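Local atomic coordinates of similar to hydroxylamine oxidoreductase (Kuenenia stuttgartiensis, PDB entry 6H5L), a protein that probably acts as an oxidoreductase, carrying several c-type hemes within a large multiheme reductase complex of an anammox bacterium. Residues F160-E165 against M285-G290. Sequence-based numbering, arbitrary orientation.
Sequences FLRERE and MYEKHG. With HEC (heme c), chain G.
R162 and E287 meet at the protein surface in a single salt bridge, a worked example of how one arginine can pair with a carboxylate of its own segment and reach across to one of another. The backbones stay well apart: even the nearest CA atoms, those of R162 and E287, are 11.3 Å from each other. Across the contact, R162 NH1 lies 3.1 Å from E287 OE1, a weak hydrogen bond bent to 132° at the proton. The two side chains cross at about a right angle, and the guanidinium and carboxylate planes are turned 57° apart. E287 spans its part of the distance with an extended chain, CG anti to the backbone N (chi1 -180°).

Within 160-165 the same guanidinium is gripped more firmly. R162 bends at its third torsion and presents NE and NH2 side-on to E165, one nitrogen to each oxygen. R162 NH2 reaches E165 OE2 at 3.0 Å, in the guanidinium plane and on the syn lone pair, whereas R162 NE meets E165 OE1 from above the carboxylate plane. This fork probably fixes the rotation of the guanidinium and directs NH1 at E287. With an alanine here, E165 and E287 would probably lose their shared positive partner, and the direct link between the segments would go with it.

Nonpolar contacts run through a heme c instead: F160 CD2 packs 3.7 Å from heme CBB, and M285 SD sits 3.5 Å from heme CMD, both residues belonging to its pocket.

The salt-bridge network of R162, E165 and E287 thus joins the 3-10 segment 162-165 to strand 286-288. That strand pairs antiparallel with strand 291-292, carries a classic beta bulge at E287 and K288, and rests on helix 337-350 through Y286 and K288.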
loop_
_atom_site.group_PDB
_atom_site.type_symbol
_atom_site.label_atom_id
_atom_site.label_comp_id
_atom_site.label_asym_id
_atom_site.label_seq_id
_atom_site.Cartn_x
_atom_site.Cartn_y
_atom_site.Cartn_z
ATOM N N PHE A 160 1.155 -23.240 -38.980
ATOM C CA PHE A 160 2.532 -23.703 -39.106
ATOM C C PHE A 160 2.709 -24.541 -40.365
ATOM O O PHE A 160 3.725 -24.426 -41.062
ATOM C CB PHE A 160 2.931 -24.501 -37.864
ATOM C CG PHE A 160 4.308 -25.098 -37.940
ATOM C CD1 PHE A 160 5.430 -24.315 -37.715
ATOM C CD2 PHE A 160 4.481 -26.443 -38.221
ATOM C CE1 PHE A 160 6.699 -24.862 -37.781
ATOM C CE2 PHE A 160 5.747 -26.995 -38.289
ATOM C CZ PHE A 160 6.857 -26.203 -38.068
ATOM N N LEU A 161 1.724 -25.388 -40.674
ATOM C CA LEU A 161 1.767 -26.202 -41.882
ATOM C C LEU A 161 1.744 -25.355 -43.147
ATOM O O LEU A 161 2.192 -25.821 -44.200
ATOM C CB LEU A 161 0.595 -27.187 -41.883
ATOM C CG LEU A 161 0.883 -28.638 -42.268
ATOM C CD1 LEU A 161 1.889 -29.261 -41.311
ATOM C CD2 LEU A 161 -0.404 -29.450 -42.296
ATOM N N ARG A 162 1.242 -24.121 -43.067
ATOM C CA ARG A 162 1.186 -23.240 -44.228
ATOM C C ARG A 162 2.556 -22.739 -44.671
ATOM O O ARG A 162 2.635 -22.054 -45.699
ATOM C CB ARG A 162 0.271 -22.047 -43.944
ATOM C CG ARG A 162 -1.212 -22.391 -43.906
ATOM C CD ARG A 162 -2.059 -21.134 -44.010
ATOM N NE ARG A 162 -1.808 -20.424 -45.261
ATOM C CZ ARG A 162 -2.180 -19.171 -45.498
ATOM N NH1 ARG A 162 -2.819 -18.478 -44.566
ATOM N NH2 ARG A 162 -1.908 -18.608 -46.667
ATOM N N GLU A 163 3.630 -23.047 -43.937
ATOM C CA GLU A 163 4.964 -22.684 -44.404
ATOM C C GLU A 163 5.306 -23.388 -45.710
ATOM O O GLU A 163 6.138 -22.895 -46.480
ATOM C CB GLU A 163 6.013 -23.018 -43.344
ATOM C CG GLU A 163 5.941 -22.164 -42.092
ATOM C CD GLU A 163 7.123 -22.384 -41.170
ATOM O OE1 GLU A 163 7.282 -21.605 -40.206
ATOM O OE2 GLU A 163 7.895 -23.335 -41.413
ATOM N N ARG A 164 4.683 -24.541 -45.968
ATOM C CA ARG A 164 4.907 -25.274 -47.208
ATOM C C ARG A 164 4.579 -24.442 -48.443
ATOM O O ARG A 164 5.110 -24.718 -49.525
ATOM C CB ARG A 164 4.075 -26.567 -47.187
ATOM C CG ARG A 164 4.138 -27.397 -48.460
ATOM C CD ARG A 164 3.565 -28.799 -48.275
ATOM N NE ARG A 164 4.483 -29.675 -47.551
ATOM C CZ ARG A 164 4.192 -30.297 -46.413
ATOM N NH1 ARG A 164 2.993 -30.158 -45.862
ATOM N NH2 ARG A 164 5.098 -31.070 -45.829
ATOM N N GLU A 165 3.744 -23.409 -48.300
ATOM C CA GLU A 165 3.287 -22.645 -49.457
ATOM C C GLU A 165 4.398 -21.810 -50.081
ATOM O O GLU A 165 4.332 -21.497 -51.276
ATOM C CB GLU A 165 2.118 -21.747 -49.057
ATOM C CG GLU A 165 0.848 -22.515 -48.736
ATOM C CD GLU A 165 -0.243 -21.635 -48.164
ATOM O OE1 GLU A 165 -1.189 -22.186 -47.562
ATOM O OE2 GLU A 165 -0.155 -20.398 -48.313
ATOM N N MET A 285 5.861 -12.490 -38.355
ATOM C CA MET A 285 4.608 -13.230 -38.269
ATOM C C MET A 285 3.415 -12.432 -38.769
ATOM O O MET A 285 2.314 -12.989 -38.863
ATOM C CB MET A 285 4.354 -13.697 -36.837
ATOM C CG MET A 285 5.377 -14.702 -36.350
ATOM S SD MET A 285 4.807 -15.659 -34.939
ATOM C CE MET A 285 5.798 -17.139 -35.133
ATOM N N TYR A 286 3.601 -11.155 -39.087
ATOM C CA TYR A 286 2.596 -10.433 -39.852
ATOM C C TYR A 286 2.445 -11.060 -41.232
ATOM O O TYR A 286 3.435 -11.259 -41.949
ATOM C CB TYR A 286 2.996 -8.960 -39.968
ATOM C CG TYR A 286 2.019 -8.089 -40.727
ATOM C CD1 TYR A 286 0.994 -7.424 -40.068
ATOM C CD2 TYR A 286 2.140 -7.907 -42.099
ATOM C CE1 TYR A 286 0.110 -6.614 -40.754
ATOM C CE2 TYR A 286 1.262 -7.098 -42.792
ATOM C CZ TYR A 286 0.247 -6.455 -42.114
ATOM O OH TYR A 286 -0.638 -5.648 -42.791
ATOM N N GLU A 287 1.200 -11.380 -41.601
ATOM C CA GLU A 287 0.908 -11.976 -42.899
ATOM C C GLU A 287 0.574 -10.926 -43.953
ATOM O O GLU A 287 1.355 -10.736 -44.892
ATOM C CB GLU A 287 -0.241 -12.980 -42.770
ATOM C CG GLU A 287 -0.612 -13.651 -44.080
ATOM C CD GLU A 287 -1.608 -14.769 -43.897
ATOM O OE1 GLU A 287 -1.862 -15.500 -44.877
ATOM O OE2 GLU A 287 -2.132 -14.920 -42.775
ATOM N N LYS A 288 -0.551 -10.213 -43.794
ATOM C CA LYS A 288 -0.934 -9.123 -44.691
ATOM C C LYS A 288 -2.172 -8.384 -44.193
ATOM O O LYS A 288 -3.057 -8.995 -43.584
ATOM C CB LYS A 288 -1.194 -9.642 -46.111
ATOM C CG LYS A 288 -2.238 -10.744 -46.199
ATOM C CD LYS A 288 -2.478 -11.166 -47.638
ATOM C CE LYS A 288 -3.386 -12.380 -47.714
ATOM N NZ LYS A 288 -3.589 -12.797 -49.128
ATOM N N HIS A 289 -2.254 -7.079 -44.462
ATOM C CA HIS A 289 -3.489 -6.311 -44.272
ATOM C C HIS A 289 -4.027 -6.434 -42.843
ATOM O O HIS A 289 -5.222 -6.630 -42.619
ATOM C CB HIS A 289 -4.546 -6.736 -45.295
ATOM C CG HIS A 289 -4.065 -6.678 -46.711
ATOM N ND1 HIS A 289 -3.265 -5.657 -47.179
ATOM C CD2 HIS A 289 -4.258 -7.513 -47.759
ATOM C CE1 HIS A 289 -2.991 -5.863 -48.454
ATOM N NE2 HIS A 289 -3.581 -6.983 -48.830
ATOM N N GLY A 290 -3.125 -6.326 -41.869
ATOM C CA GLY A 290 -3.501 -6.390 -40.468
ATOM C C GLY A 290 -3.757 -7.781 -39.928
ATOM O O GLY A 290 -4.243 -7.912 -38.798
HETATM FE FE HEC G . 3.674 -21.421 -31.233
HETATM C CHA HEC G . 1.631 -18.960 -29.979
HETATM C CHB HEC G . 1.341 -23.781 -30.336
HETATM C CHC HEC G . 5.447 -23.857 -32.930
HETATM C CHD HEC G . 6.181 -19.197 -31.796
HETATM N NA HEC G . 1.833 -21.381 -30.319
HETATM C C1A HEC G . 1.167 -20.249 -29.892
HETATM C C2A HEC G . -0.105 -20.650 -29.333
HETATM C C3A HEC G . -0.192 -21.977 -29.431
HETATM C C4A HEC G . 1.026 -22.469 -30.051
HETATM C CMA HEC G . -1.386 -22.830 -28.959
HETATM C CAA HEC G . -1.172 -19.699 -28.744
HETATM C CBA HEC G . -1.043 -19.614 -27.226
HETATM C CGA HEC G . -2.103 -18.683 -26.695
HETATM O O1A HEC G . -2.653 -17.880 -27.493
HETATM O O2A HEC G . -2.396 -18.739 -25.473
HETATM N NB HEC G . 3.479 -23.460 -31.513
HETATM C C1B HEC G . 2.358 -24.194 -31.172
HETATM C C2B HEC G . 2.444 -25.471 -31.849
HETATM C C3B HEC G . 3.578 -25.499 -32.559
HETATM C C4B HEC G . 4.251 -24.232 -32.363
HETATM C CMB HEC G . 1.392 -26.592 -31.738
HETATM C CAB HEC G . 4.103 -26.648 -33.450
HETATM C CBB HEC G . 3.257 -26.767 -34.738
HETATM N NC HEC G . 5.481 -21.517 -32.184
HETATM C C1C HEC G . 6.021 -22.610 -32.834
HETATM C C2C HEC G . 7.232 -22.180 -33.503
HETATM C C3C HEC G . 7.503 -20.938 -33.082
HETATM C C4C HEC G . 6.363 -20.463 -32.314
HETATM C CMC HEC G . 8.223 -23.146 -34.193
HETATM C CAC HEC G . 8.736 -20.094 -33.469
HETATM C CBC HEC G . 8.700 -19.768 -34.980
HETATM N ND HEC G . 3.894 -19.401 -30.877
HETATM C C1D HEC G . 4.992 -18.673 -31.327
HETATM C C2D HEC G . 4.675 -17.266 -31.221
HETATM C C3D HEC G . 3.255 -17.194 -30.655
HETATM C C4D HEC G . 2.852 -18.567 -30.474
HETATM C CMD HEC G . 5.573 -16.076 -31.595
HETATM C CAD HEC G . 2.425 -15.929 -30.354
HETATM C CBD HEC G . 1.341 -15.827 -31.425
HETATM C CGD HEC G . 0.726 -14.453 -31.460
HETATM O O1D HEC G . -0.021 -14.158 -32.428
HETATM O O2D HEC G . 0.984 -13.650 -30.527
#